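Local coordinates for protein cyclic UMP-AMP synthase (PDB 6E0K) that makes the cyclic dinucleotide 3',3'-cUAMP from UTP and ATP, a second messenger that triggers abortive infection in bacterial CBASS antiphage defence, at residues E216-N221 with N240-A245; E184-T189 with R251-Q256; R191-A196 with D233-V238; Y49-N54 with K169-N174. One frame throughout, in Å; residues are numbered along the deposited sequence.

Interaction 1: E216-N221 with N240-A245; sequences ECLLYN and NWLKRA
In the helical part of this CD-NTase, Leu-218 and Leu-242 pack helix 212-220 against helix 231-244. The two side chains interlock through both branches: Leu-218 CD2 lies 4.0 Å from Leu-242 CD1, while Leu-218 CD1 lies 4.0 Å from Leu-242 CD2. CG of Leu-218 is anti to its own backbone N (chi1 -177°), which carries the branches nearer the other helix. Leu-219 CD2 adds a looser contact to Leu-242 CD1, at 4.4 Å. At the end of helix 212-220 the chemistry changes: the backbone O of Asn-221 comes obliquely to the indole of Trp-241, 3.4 Å from Trp-241 CH2, and Ala-245 CB rests over one face of that ring, offset toward its rim. Asn-221 is itself tied back, its ND2 donating to Cys-217 O at 2.8 Å and also to Arg-251 O. Leu-218 further touches Phe-275 and Leu-242 touches Leu-276, both on helix 269-285. Leucines meshed between these three helices make this apolar helix-to-helix packing.

Interaction 2: E184-T189 with R251-Q256; sequences EWYKPT and RCQNGQ
Tyr-186 OH donates a 2.6 Å hydrogen bond to Gln-253 OE1, and this bond carries the whole contact. The carbonyl oxygen sits at the edge of the phenol ring and in its plane; seen from the amide, the donor is tilted 20° from the carbonyl plane, with a C=O...O angle of 160°. Ring and amide planes stand 56° apart, so the groups meet without stacking. Gln-253 reaches across because its chain is extended beyond CG. In the next shell, the other end of the same amide, NE2, donates to His-171 O, which fixes which way the amide is flipped. The phenol is flanked by Phe-227, edge-to-face, and by Lys-178 in a cation-pi contact. Behind Gln-253, a type I turn is closed by Gly-255 N to Cys-252 O at 2.9 Å, and Asn-254 OD1 accepts from Gln-256 N at 2.7 Å, an Asx turn. With both amide atoms engaged, a buried polar side chain is satisfied while joining the 251-256 loop to helices 186-202 and 168-181.

Interaction 3: R191-A196 with D233-V238; sequences RMFKNA and DTFCSV
Phe-193 leaves helix 186-202 with CG beside its backbone N (chi1 -79°), a torsion that swings the ring toward helix 231-244 although CB does not aim there. Beyond CB and CG, Phe-193 CE1 lies over one face of the Phe-235 ring, 3.6 Å from Phe-235 CE2. Centroids 5.0 Å apart and planes inclined at 38° make this an oblique aromatic pair. CZ, at the tip, faces the backbone, with Phe-235 O in the plane of the Phe-193 ring at its edge, and on the other branch Phe-193 CE2 meets Val-238 CG1 at 3.8 Å. The segments holding these rings cross almost perpendicularly, at -82°, with axes 11.5 Å apart, within the helical part of the enzyme. Met-192, bent at chi3, sets CE over one face of Phe-193 and 3.8 Å from Phe-235 CD2. Its SD lies at the edge of the Phe-235 ring, 5.5 Å from the centroid, a Met-aromatic contact, while Trp-283 of helix 269-285 stacks on Phe-235.

Interaction 4: Y49-N54 with K169-N174; sequences YKNSTN and KLHYEN
The backbones approach to 6.0 Å between the CA atoms of Asn-51 and Tyr-172, where the end of short, weakly bonded helix 47-50 meets helix 168-181. A Schellman motif ends the short helix: Ser-52, with positive phi, is its C-prime residue, Thr-53 N pairs with Ser-48 O, and Ser-52 N reaches Tyr-49 O at 3.3 Å. This helix, in the nucleotidyltransferase domain, carries Gly-47 and Ser-48, which bind ATP. Lys-50 bends at chi2 (66°) and lays its end across the Tyr-172 ring at about a right angle. Lys-50 CE sits 3.6 Å from the ring centroid, 7° off the normal, as a CH-pi contact, and NZ follows at 4.2 Å from the same centroid, over the face, as a cation-pi contact. Asn-51 OD1 instead lies near the plane of the His-171 ring, 3.4 Å from His-171 CD2, with amide and imidazole planes almost perpendicular, and also at the edge of Tyr-172. Outside partners fix both groups: Asn-51 ND2 donates to Gly-47 O, and His-171 NE2 is hydrogen-bonded to Glu-216 OE1. One water accepts from Lys-50 NZ at 2.9 Å and also bonds Tyr-172 OH; another donates to Asn-51 OD1 at 2.6 Å and to Tyr-172 O.

Interactions 1 and 3 share helix 231-244 and are buried and mostly apolar; leucine branches dominate the first and aromatic rings the second, and Leu-219 joins them by touching both Phe-193 and Val-238. Interaction 2 is buried too, yet rests on a single polar bond, and it shares helix 186-202 with interaction 3. Interaction 4, near the centre of the chain, is partly buried and is the one with bridging waters and a cation-pi pair across its own segments. Polar side chains tie it to the others: Glu-216 to His-171, Lys-187 to the backbone of Asn-51, and Arg-191 and Lys-194 to the backbone of 52-53. Lys-194, which binds ATP, is one of these ties.

Interaction 1: E216-N221 with N240-A245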
loop_
_atom_site.group_PDB
_atom_site.type_symbol
_atom_site.label_atom_id
_atom_site.label_comp_id
_atom_site.label_asym_id
_atom_site.label_seq_id
_atom_site.Cartn_x
_atom_site.Cartn_y
_atom_site.Cartn_z
ATOM N N GLU A 216 2.214 -1.178 7.791
ATOM C CA GLU A 216 3.324 -1.749 7.024
ATOM C C GLU A 216 4.531 -0.829 7.053
ATOM O O GLU A 216 5.664 -1.272 7.285
ATOM C CB GLU A 216 2.903 -2.019 5.573
ATOM C CG GLU A 216 1.924 -3.164 5.442
ATOM C CD GLU A 216 1.733 -3.671 4.011
ATOM O OE1 GLU A 216 2.541 -3.369 3.086
ATOM O OE2 GLU A 216 0.729 -4.372 3.814
ATOM N N CYS A 217 4.306 0.467 6.823
ATOM C CA CYS A 217 5.411 1.419 6.845
ATOM C C CYS A 217 6.063 1.482 8.220
ATOM O O CYS A 217 7.291 1.578 8.324
ATOM C CB CYS A 217 4.925 2.809 6.421
ATOM S SG CYS A 217 4.449 2.932 4.674
ATOM N N LEU A 218 5.260 1.439 9.288
ATOM C CA LEU A 218 5.821 1.471 10.634
ATOM C C LEU A 218 6.744 0.282 10.856
ATOM O O LEU A 218 7.882 0.432 11.320
ATOM C CB LEU A 218 4.692 1.481 11.668
ATOM C CG LEU A 218 5.131 1.587 13.130
ATOM C CD1 LEU A 218 5.569 3.024 13.435
ATOM C CD2 LEU A 218 4.009 1.148 14.072
ATOM N N LEU A 219 6.276 -0.911 10.484
ATOM C CA LEU A 219 7.075 -2.117 10.684
ATOM C C LEU A 219 8.289 -2.164 9.766
ATOM O O LEU A 219 9.317 -2.761 10.129
ATOM C CB LEU A 219 6.186 -3.345 10.467
ATOM C CG LEU A 219 5.082 -3.454 11.525
ATOM C CD1 LEU A 219 4.044 -4.515 11.136
ATOM C CD2 LEU A 219 5.647 -3.746 12.921
ATOM N N TYR A 220 8.201 -1.542 8.589
ATOM C CA TYR A 220 9.345 -1.513 7.686
ATOM C C TYR A 220 10.558 -0.863 8.339
ATOM O O TYR A 220 11.703 -1.223 8.035
ATOM C CB TYR A 220 8.975 -0.773 6.401
ATOM C CG TYR A 220 10.111 -0.755 5.416
ATOM C CD1 TYR A 220 10.392 -1.870 4.641
ATOM C CD2 TYR A 220 10.908 0.368 5.278
ATOM C CE1 TYR A 220 11.437 -1.867 3.748
ATOM C CE2 TYR A 220 11.962 0.376 4.383
ATOM C CZ TYR A 220 12.214 -0.737 3.628
ATOM O OH TYR A 220 13.263 -0.735 2.734
ATOM N N ASN A 221 10.326 0.076 9.252
ATOM C CA ASN A 221 11.417 0.799 9.893
ATOM C C ASN A 221 12.089 0.030 11.021
ATOM O O ASN A 221 13.126 0.491 11.529
ATOM C CB ASN A 221 10.891 2.130 10.416
ATOM C CG ASN A 221 10.758 3.152 9.322
ATOM O OD1 ASN A 221 11.712 3.862 9.036
ATOM N ND2 ASN A 221 9.594 3.209 8.673
ATOM N N ASN A 240 8.730 -3.578 21.567
ATOM C CA ASN A 240 9.646 -2.928 22.499
ATOM C C ASN A 240 10.634 -2.011 21.789
ATOM O O ASN A 240 10.989 -0.959 22.334
ATOM C CB ASN A 240 10.372 -3.972 23.335
ATOM C CG ASN A 240 9.502 -4.488 24.463
ATOM O OD1 ASN A 240 8.722 -3.730 25.044
ATOM N ND2 ASN A 240 9.617 -5.769 24.769
ATOM N N TRP A 241 11.087 -2.377 20.589
ATOM C CA TRP A 241 11.964 -1.469 19.856
ATOM C C TRP A 241 11.219 -0.205 19.437
ATOM O O TRP A 241 11.751 0.905 19.563
ATOM C CB TRP A 241 12.568 -2.169 18.636
ATOM C CG TRP A 241 13.547 -1.293 17.911
ATOM C CD1 TRP A 241 14.885 -1.179 18.167
ATOM C CD2 TRP A 241 13.270 -0.389 16.832
ATOM N NE1 TRP A 241 15.458 -0.267 17.313
ATOM C CE2 TRP A 241 14.485 0.240 16.494
ATOM C CE3 TRP A 241 12.111 -0.048 16.121
ATOM C CZ2 TRP A 241 14.578 1.179 15.467
ATOM C CZ3 TRP A 241 12.201 0.892 15.107
ATOM C CH2 TRP A 241 13.427 1.496 14.789
ATOM N N LEU A 242 9.989 -0.347 18.937
ATOM C CA LEU A 242 9.212 0.822 18.527
ATOM C C LEU A 242 8.943 1.763 19.701
ATOM O O LEU A 242 8.956 2.992 19.539
ATOM C CB LEU A 242 7.896 0.370 17.882
ATOM C CG LEU A 242 8.031 -0.182 16.456
ATOM C CD1 LEU A 242 6.765 -0.915 16.044
ATOM C CD2 LEU A 242 8.344 0.941 15.463
ATOM N N LYS A 243 8.708 1.206 20.894
ATOM C CA LYS A 243 8.436 2.037 22.068
ATOM C C LYS A 243 9.624 2.912 22.429
ATOM O O LYS A 243 9.444 4.000 22.999
ATOM C CB LYS A 243 8.048 1.143 23.252
ATOM C CG LYS A 243 6.598 0.706 23.215
ATOM C CD LYS A 243 6.345 -0.528 24.071
ATOM C CE LYS A 243 6.595 -0.290 25.534
ATOM N NZ LYS A 243 6.251 -1.535 26.297
ATOM N N ARG A 244 10.835 2.457 22.117
ATOM C CA ARG A 244 12.066 3.171 22.442
ATOM C C ARG A 244 12.627 3.965 21.271
ATOM O O ARG A 244 13.636 4.658 21.444
ATOM C CB ARG A 244 13.116 2.174 22.943
ATOM C CG ARG A 244 12.705 1.471 24.228
ATOM C CD ARG A 244 13.477 0.187 24.478
ATOM N NE ARG A 244 13.171 -0.370 25.796
ATOM C CZ ARG A 244 12.035 -0.989 26.114
ATOM N NH1 ARG A 244 11.066 -1.140 25.211
ATOM N NH2 ARG A 244 11.859 -1.451 27.345
ATOM N N ALA A 245 12.002 3.897 20.100
ATOM C CA ALA A 245 12.569 4.480 18.896
ATOM C C ALA A 245 12.170 5.943 18.749
ATOM O O ALA A 245 11.175 6.408 19.313
ATOM C CB ALA A 245 12.125 3.701 17.659
#

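Interaction 2: E184-T189 with R251-Q256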
loop_
_atom_site.group_PDB
_atom_site.type_symbol
_atom_site.label_atom_id
_atom_site.label_comp_id
_atom_site.label_asym_id
_atom_site.label_seq_id
_atom_site.Cartn_x
_atom_site.Cartn_y
_atom_site.Cartn_z
ATOM N N GLU A 184 12.064 -14.507 5.719
ATOM C CA GLU A 184 10.651 -14.589 5.371
ATOM C C GLU A 184 9.737 -14.373 6.570
ATOM O O GLU A 184 8.566 -14.759 6.540
ATOM C CB GLU A 184 10.344 -15.910 4.646
ATOM C CG GLU A 184 11.186 -16.030 3.373
ATOM C CD GLU A 184 10.981 -17.331 2.620
ATOM O OE1 GLU A 184 11.445 -18.381 3.102
ATOM O OE2 GLU A 184 10.359 -17.291 1.541
ATOM N N TRP A 185 10.231 -13.702 7.611
ATOM C CA TRP A 185 9.414 -13.380 8.769
ATOM C C TRP A 185 8.702 -12.039 8.661
ATOM O O TRP A 185 7.735 -11.811 9.396
ATOM C CB TRP A 185 10.271 -13.366 10.039
ATOM C CG TRP A 185 10.501 -14.739 10.611
ATOM C CD1 TRP A 185 11.467 -15.636 10.239
ATOM C CD2 TRP A 185 9.736 -15.374 11.637
ATOM N NE1 TRP A 185 11.358 -16.786 10.990
ATOM C CE2 TRP A 185 10.306 -16.649 11.856
ATOM C CE3 TRP A 185 8.635 -14.985 12.406
ATOM C CZ2 TRP A 185 9.801 -17.538 12.798
ATOM C CZ3 TRP A 185 8.141 -15.867 13.351
ATOM C CH2 TRP A 185 8.725 -17.129 13.540
ATOM N N TYR A 186 9.165 -11.142 7.786
ATOM C CA TYR A 186 8.601 -9.795 7.760
ATOM C C TYR A 186 7.116 -9.801 7.397
ATOM O O TYR A 186 6.296 -9.203 8.101
ATOM C CB TYR A 186 9.407 -8.920 6.790
ATOM C CG TYR A 186 8.877 -7.511 6.623
ATOM C CD1 TYR A 186 8.672 -6.689 7.734
ATOM C CD2 TYR A 186 8.603 -6.986 5.360
ATOM C CE1 TYR A 186 8.197 -5.403 7.585
ATOM C CE2 TYR A 186 8.121 -5.701 5.205
ATOM C CZ TYR A 186 7.924 -4.911 6.333
ATOM O OH TYR A 186 7.435 -3.637 6.161
ATOM N N LYS A 187 6.742 -10.482 6.321
ATOM C CA LYS A 187 5.338 -10.413 5.916
ATOM C C LYS A 187 4.423 -11.152 6.894
ATOM O O LYS A 187 3.356 -10.625 7.231
ATOM C CB LYS A 187 5.159 -10.943 4.486
ATOM C CG LYS A 187 5.952 -10.150 3.464
ATOM C CD LYS A 187 5.623 -8.678 3.501
ATOM C CE LYS A 187 6.372 -7.933 2.402
ATOM N NZ LYS A 187 6.040 -8.465 1.043
ATOM N N PRO A 188 4.770 -12.353 7.383
ATOM C CA PRO A 188 3.930 -12.952 8.436
ATOM C C PRO A 188 3.794 -12.062 9.652
ATOM O O PRO A 188 2.738 -12.062 10.296
ATOM C CB PRO A 188 4.654 -14.265 8.778
ATOM C CG PRO A 188 5.423 -14.606 7.516
ATOM C CD PRO A 188 5.841 -13.270 6.942
ATOM N N THR A 189 4.837 -11.300 9.987
ATOM C CA THR A 189 4.753 -10.425 11.150
ATOM C C THR A 189 3.779 -9.281 10.900
ATOM O O THR A 189 2.989 -8.929 11.784
ATOM C CB THR A 189 6.148 -9.902 11.514
ATOM O OG1 THR A 189 6.969 -11.015 11.904
ATOM C CG2 THR A 189 6.068 -8.930 12.692
ATOM N N ARG A 251 10.618 6.593 7.446
ATOM C CA ARG A 251 10.298 6.736 6.040
ATOM C C ARG A 251 9.311 5.647 5.664
ATOM O O ARG A 251 9.296 4.569 6.261
ATOM C CB ARG A 251 11.560 6.627 5.184
ATOM C CG ARG A 251 12.617 7.644 5.552
ATOM C CD ARG A 251 12.284 8.974 4.935
ATOM N NE ARG A 251 12.606 8.971 3.514
ATOM C CZ ARG A 251 12.283 9.943 2.669
ATOM N NH1 ARG A 251 11.608 11.007 3.094
ATOM N NH2 ARG A 251 12.631 9.847 1.390
ATOM N N CYS A 252 8.472 5.941 4.681
ATOM C CA CYS A 252 7.584 4.920 4.159
ATOM C C CYS A 252 8.386 3.804 3.502
ATOM O O CYS A 252 9.556 3.967 3.147
ATOM C CB CYS A 252 6.605 5.530 3.161
ATOM S SG CYS A 252 5.367 6.566 4.000
ATOM N N GLN A 253 7.728 2.654 3.346
ATOM C CA GLN A 253 8.378 1.498 2.738
ATOM C C GLN A 253 8.861 1.797 1.322
ATOM O O GLN A 253 9.834 1.187 0.863
ATOM C CB GLN A 253 7.415 0.309 2.758
ATOM C CG GLN A 253 7.978 -0.999 2.207
ATOM C CD GLN A 253 7.131 -2.186 2.631
ATOM O OE1 GLN A 253 7.012 -2.463 3.825
ATOM N NE2 GLN A 253 6.558 -2.888 1.676
ATOM N N ASN A 254 8.212 2.729 0.614
ATOM C CA ASN A 254 8.676 3.072 -0.731
ATOM C C ASN A 254 10.001 3.828 -0.738
ATOM O O ASN A 254 10.560 4.031 -1.818
ATOM C CB ASN A 254 7.615 3.871 -1.513
ATOM C CG ASN A 254 7.256 5.220 -0.872
ATOM O OD1 ASN A 254 8.073 5.860 -0.219
ATOM N ND2 ASN A 254 6.025 5.655 -1.091
ATOM N N GLY A 255 10.508 4.244 0.424
ATOM C CA GLY A 255 11.763 4.963 0.509
ATOM C C GLY A 255 11.708 6.413 0.078
ATOM O O GLY A 255 12.756 7.083 0.069
ATOM N N GLN A 256 10.530 6.928 -0.276
ATOM C CA GLN A 256 10.402 8.282 -0.808
ATOM C C GLN A 256 9.719 9.254 0.139
ATOM O O GLN A 256 10.115 10.422 0.207
ATOM C CB GLN A 256 9.618 8.272 -2.125
ATOM C CG GLN A 256 10.109 7.294 -3.160
ATOM C CD GLN A 256 11.605 7.332 -3.342
ATOM O OE1 GLN A 256 12.199 8.386 -3.597
ATOM N NE2 GLN A 256 12.234 6.172 -3.196
#

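Interaction 3: R191-A196 with D233-V238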
loop_
_atom_site.group_PDB
_atom_site.type_symbol
_atom_site.label_atom_id
_atom_site.label_comp_id
_atom_site.label_asym_id
_atom_site.label_seq_id
_atom_site.Cartn_x
_atom_site.Cartn_y
_atom_site.Cartn_z
ATOM N N ARG A 191 1.192 -9.451 9.010
ATOM C CA ARG A 191 -0.149 -10.019 9.081
ATOM C C ARG A 191 -0.553 -10.293 10.520
ATOM O O ARG A 191 -1.706 -10.060 10.895
ATOM C CB ARG A 191 -0.232 -11.293 8.236
ATOM C CG ARG A 191 0.036 -10.992 6.751
ATOM C CD ARG A 191 -0.280 -12.184 5.848
ATOM N NE ARG A 191 0.432 -13.388 6.269
ATOM C CZ ARG A 191 1.507 -13.894 5.665
ATOM N NH1 ARG A 191 2.007 -13.336 4.568
ATOM N NH2 ARG A 191 2.074 -14.998 6.164
ATOM N N MET A 192 0.387 -10.784 11.334
ATOM C CA MET A 192 0.129 -10.985 12.759
ATOM C C MET A 192 -0.360 -9.699 13.414
ATOM O O MET A 192 -1.376 -9.694 14.115
ATOM C CB MET A 192 1.393 -11.481 13.450
ATOM C CG MET A 192 1.208 -11.657 14.964
ATOM S SD MET A 192 2.769 -11.936 15.816
ATOM C CE MET A 192 3.561 -10.329 15.657
ATOM N N PHE A 193 0.335 -8.586 13.175
ATOM C CA PHE A 193 -0.089 -7.339 13.798
ATOM C C PHE A 193 -1.400 -6.823 13.208
ATOM O O PHE A 193 -2.229 -6.272 13.939
ATOM C CB PHE A 193 1.017 -6.291 13.689
ATOM C CG PHE A 193 2.107 -6.476 14.700
ATOM C CD1 PHE A 193 1.836 -6.375 16.061
ATOM C CD2 PHE A 193 3.411 -6.737 14.299
ATOM C CE1 PHE A 193 2.842 -6.549 17.004
ATOM C CE2 PHE A 193 4.431 -6.888 15.239
ATOM C CZ PHE A 193 4.135 -6.806 16.601
ATOM N N LYS A 194 -1.613 -6.988 11.898
ATOM C CA LYS A 194 -2.910 -6.631 11.324
ATOM C C LYS A 194 -4.044 -7.409 11.976
ATOM O O LYS A 194 -5.100 -6.845 12.286
ATOM C CB LYS A 194 -2.912 -6.877 9.809
ATOM C CG LYS A 194 -2.209 -5.818 9.012
ATOM C CD LYS A 194 -2.290 -6.208 7.543
ATOM C CE LYS A 194 -1.797 -5.150 6.615
ATOM N NZ LYS A 194 -2.334 -5.521 5.259
ATOM N N ASN A 195 -3.877 -8.722 12.129
ATOM C CA ASN A 195 -4.930 -9.509 12.765
ATOM C C ASN A 195 -5.075 -9.184 14.251
ATOM O O ASN A 195 -6.195 -9.218 14.782
ATOM C CB ASN A 195 -4.669 -10.996 12.557
ATOM C CG ASN A 195 -5.411 -11.560 11.351
ATOM O OD1 ASN A 195 -6.591 -11.263 11.117
ATOM N ND2 ASN A 195 -4.715 -12.371 10.571
ATOM N N ALA A 196 -3.972 -8.878 14.937
ATOM C CA ALA A 196 -4.081 -8.436 16.328
ATOM C C ALA A 196 -4.896 -7.151 16.422
ATOM O O ALA A 196 -5.801 -7.033 17.256
ATOM C CB ALA A 196 -2.687 -8.245 16.921
ATOM N N ASP A 233 8.473 -13.976 20.390
ATOM C CA ASP A 233 9.682 -13.164 20.468
ATOM C C ASP A 233 9.625 -12.006 19.486
ATOM O O ASP A 233 10.101 -10.906 19.790
ATOM C CB ASP A 233 10.921 -14.023 20.210
ATOM C CG ASP A 233 11.147 -15.052 21.304
ATOM O OD1 ASP A 233 10.846 -14.742 22.473
ATOM O OD2 ASP A 233 11.608 -16.166 20.992
ATOM N N THR A 234 9.049 -12.234 18.302
ATOM C CA THR A 234 8.936 -11.162 17.324
ATOM C C THR A 234 7.958 -10.100 17.801
ATOM O O THR A 234 8.255 -8.900 17.734
ATOM C CB THR A 234 8.506 -11.724 15.969
ATOM O OG1 THR A 234 9.523 -12.605 15.478
ATOM C CG2 THR A 234 8.303 -10.591 14.973
ATOM N N PHE A 235 6.793 -10.522 18.307
ATOM C CA PHE A 235 5.810 -9.560 18.800
ATOM C C PHE A 235 6.457 -8.616 19.808
ATOM O O PHE A 235 6.382 -7.393 19.668
ATOM C CB PHE A 235 4.616 -10.303 19.423
ATOM C CG PHE A 235 3.437 -9.411 19.791
ATOM C CD1 PHE A 235 3.511 -8.550 20.879
ATOM C CD2 PHE A 235 2.252 -9.474 19.073
ATOM C CE1 PHE A 235 2.433 -7.742 21.232
ATOM C CE2 PHE A 235 1.159 -8.667 19.423
ATOM C CZ PHE A 235 1.260 -7.802 20.501
ATOM N N CYS A 236 7.167 -9.175 20.787
ATOM C CA CYS A 236 7.721 -8.355 21.862
ATOM C C CYS A 236 8.935 -7.568 21.396
ATOM O O CYS A 236 9.097 -6.397 21.768
ATOM C CB CYS A 236 8.074 -9.235 23.056
ATOM S SG CYS A 236 6.598 -9.852 23.864
ATOM N N SER A 237 9.802 -8.187 20.592
ATOM C CA SER A 237 10.998 -7.478 20.143
ATOM C C SER A 237 10.632 -6.298 19.258
ATOM O O SER A 237 11.239 -5.225 19.361
ATOM C CB SER A 237 11.948 -8.424 19.401
ATOM O OG SER A 237 12.478 -9.401 20.289
ATOM N N VAL A 238 9.628 -6.472 18.393
ATOM C CA VAL A 238 9.204 -5.384 17.517
ATOM C C VAL A 238 8.587 -4.256 18.336
ATOM O O VAL A 238 8.953 -3.082 18.180
ATOM C CB VAL A 238 8.222 -5.907 16.446
ATOM C CG1 VAL A 238 7.508 -4.755 15.772
ATOM C CG2 VAL A 238 8.966 -6.779 15.417
#

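Interaction 4: Y49-N54 with K169-N174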
loop_
_atom_site.group_PDB
_atom_site.type_symbol
_atom_site.label_atom_id
_atom_site.label_comp_id
_atom_site.label_asym_id
_atom_site.label_seq_id
_atom_site.Cartn_x
_atom_site.Cartn_y
_atom_site.Cartn_z
ATOM N N TYR A 49 -2.790 -7.556 -1.307
ATOM C CA TYR A 49 -2.627 -8.796 -2.064
ATOM C C TYR A 49 -1.265 -8.842 -2.749
ATOM O O TYR A 49 -0.575 -9.868 -2.733
ATOM C CB TYR A 49 -3.735 -8.949 -3.106
ATOM C CG TYR A 49 -5.104 -9.246 -2.573
ATOM C CD1 TYR A 49 -5.376 -10.414 -1.867
ATOM C CD2 TYR A 49 -6.161 -8.387 -2.837
ATOM C CE1 TYR A 49 -6.667 -10.694 -1.421
ATOM C CE2 TYR A 49 -7.431 -8.658 -2.379
ATOM C CZ TYR A 49 -7.681 -9.816 -1.689
ATOM O OH TYR A 49 -8.967 -10.061 -1.271
ATOM N N LYS A 50 -0.867 -7.728 -3.369
ATOM C CA LYS A 50 0.426 -7.672 -4.033
ATOM C C LYS A 50 1.549 -7.936 -3.052
ATOM O O LYS A 50 2.514 -8.650 -3.367
ATOM C CB LYS A 50 0.617 -6.299 -4.673
ATOM C CG LYS A 50 1.991 -6.076 -5.264
ATOM C CD LYS A 50 2.241 -6.981 -6.448
ATOM C CE LYS A 50 3.560 -6.652 -7.114
ATOM N NZ LYS A 50 3.800 -7.469 -8.333
ATOM N N ASN A 51 1.438 -7.373 -1.858
ATOM C CA ASN A 51 2.522 -7.416 -0.892
ATOM C C ASN A 51 2.420 -8.599 0.046
ATOM O O ASN A 51 3.209 -8.690 0.996
ATOM C CB ASN A 51 2.576 -6.104 -0.113
ATOM C CG ASN A 51 3.127 -4.970 -0.963
ATOM O OD1 ASN A 51 4.339 -4.793 -1.059
ATOM N ND2 ASN A 51 2.240 -4.237 -1.621
ATOM N N SER A 52 1.493 -9.521 -0.234
ATOM C CA SER A 52 1.281 -10.728 0.561
ATOM C C SER A 52 0.967 -10.407 2.010
ATOM O O SER A 52 1.274 -11.198 2.899
ATOM C CB SER A 52 2.483 -11.677 0.493
ATOM O OG SER A 52 2.752 -12.044 -0.840
ATOM N N THR A 53 0.335 -9.268 2.271
ATOM C CA THR A 53 -0.054 -8.924 3.630
ATOM C C THR A 53 -1.559 -8.934 3.825
ATOM O O THR A 53 -2.040 -8.460 4.859
ATOM C CB THR A 53 0.508 -7.553 4.017
ATOM O OG1 THR A 53 0.035 -6.574 3.087
ATOM C CG2 THR A 53 2.023 -7.571 3.973
ATOM N N ASN A 54 -2.315 -9.504 2.885
ATOM C CA ASN A 54 -3.762 -9.595 3.051
ATOM C C ASN A 54 -4.125 -10.607 4.140
ATOM O O ASN A 54 -3.603 -11.729 4.166
ATOM C CB ASN A 54 -4.430 -9.982 1.725
ATOM C CG ASN A 54 -3.897 -11.289 1.165
ATOM O OD1 ASN A 54 -2.712 -11.396 0.827
ATOM N ND2 ASN A 54 -4.770 -12.284 1.053
ATOM N N LYS A 169 5.596 0.409 -6.936
ATOM C CA LYS A 169 6.597 -0.584 -7.308
ATOM C C LYS A 169 7.747 -0.606 -6.311
ATOM O O LYS A 169 8.273 -1.679 -5.993
ATOM C CB LYS A 169 7.122 -0.307 -8.713
ATOM C CG LYS A 169 6.058 -0.385 -9.785
ATOM C CD LYS A 169 6.680 -0.139 -11.137
ATOM C CE LYS A 169 5.645 -0.274 -12.248
ATOM N NZ LYS A 169 6.242 0.031 -13.581
ATOM N N LEU A 170 8.168 0.567 -5.828
ATOM C CA LEU A 170 9.236 0.609 -4.836
ATOM C C LEU A 170 8.756 0.097 -3.489
ATOM O O LEU A 170 9.511 -0.578 -2.775
ATOM C CB LEU A 170 9.778 2.027 -4.685
ATOM C CG LEU A 170 10.526 2.514 -5.916
ATOM C CD1 LEU A 170 10.972 3.945 -5.687
ATOM C CD2 LEU A 170 11.704 1.611 -6.185
ATOM N N HIS A 171 7.515 0.414 -3.119
ATOM C CA HIS A 171 6.921 -0.179 -1.920
ATOM C C HIS A 171 7.015 -1.702 -1.977
ATOM O O HIS A 171 7.471 -2.343 -1.024
ATOM C CB HIS A 171 5.466 0.281 -1.771
ATOM C CG HIS A 171 4.770 -0.272 -0.565
ATOM N ND1 HIS A 171 4.653 0.429 0.612
ATOM C CD2 HIS A 171 4.152 -1.462 -0.359
ATOM C CE1 HIS A 171 3.999 -0.302 1.498
ATOM N NE2 HIS A 171 3.678 -1.451 0.931
ATOM N N TYR A 172 6.623 -2.290 -3.109
ATOM C CA TYR A 172 6.673 -3.744 -3.246
ATOM C C TYR A 172 8.105 -4.264 -3.199
ATOM O O TYR A 172 8.416 -5.218 -2.472
ATOM C CB TYR A 172 5.993 -4.174 -4.549
ATOM C CG TYR A 172 6.224 -5.627 -4.818
ATOM C CD1 TYR A 172 5.612 -6.584 -4.028
ATOM C CD2 TYR A 172 7.072 -6.047 -5.832
ATOM C CE1 TYR A 172 5.822 -7.926 -4.256
ATOM C CE2 TYR A 172 7.286 -7.390 -6.069
ATOM C CZ TYR A 172 6.663 -8.323 -5.259
ATOM O OH TYR A 172 6.857 -9.672 -5.473
ATOM N N GLU A 173 8.990 -3.648 -3.981
ATOM C CA GLU A 173 10.374 -4.091 -4.079
ATOM C C GLU A 173 11.055 -4.085 -2.714
ATOM O O GLU A 173 11.755 -5.034 -2.344
ATOM C CB GLU A 173 11.084 -3.157 -5.058
ATOM C CG GLU A 173 12.528 -3.375 -5.308
ATOM C CD GLU A 173 13.050 -2.336 -6.285
ATOM O OE1 GLU A 173 14.021 -1.616 -5.956
ATOM O OE2 GLU A 173 12.439 -2.224 -7.367
ATOM N N ASN A 174 10.864 -3.009 -1.954
ATOM C CA ASN A 174 11.558 -2.898 -0.672
ATOM C C ASN A 174 10.978 -3.846 0.369
ATOM O O ASN A 174 11.716 -4.383 1.208
ATOM C CB ASN A 174 11.503 -1.457 -0.188
ATOM C CG ASN A 174 12.322 -0.534 -1.064
ATOM O OD1 ASN A 174 13.280 -0.962 -1.719
ATOM N ND2 ASN A 174 11.954 0.733 -1.086
HETATM O O HOH W 1 4.336 -10.126 -7.312
HETATM O O HOH W 2 6.518 -6.204 -0.641
#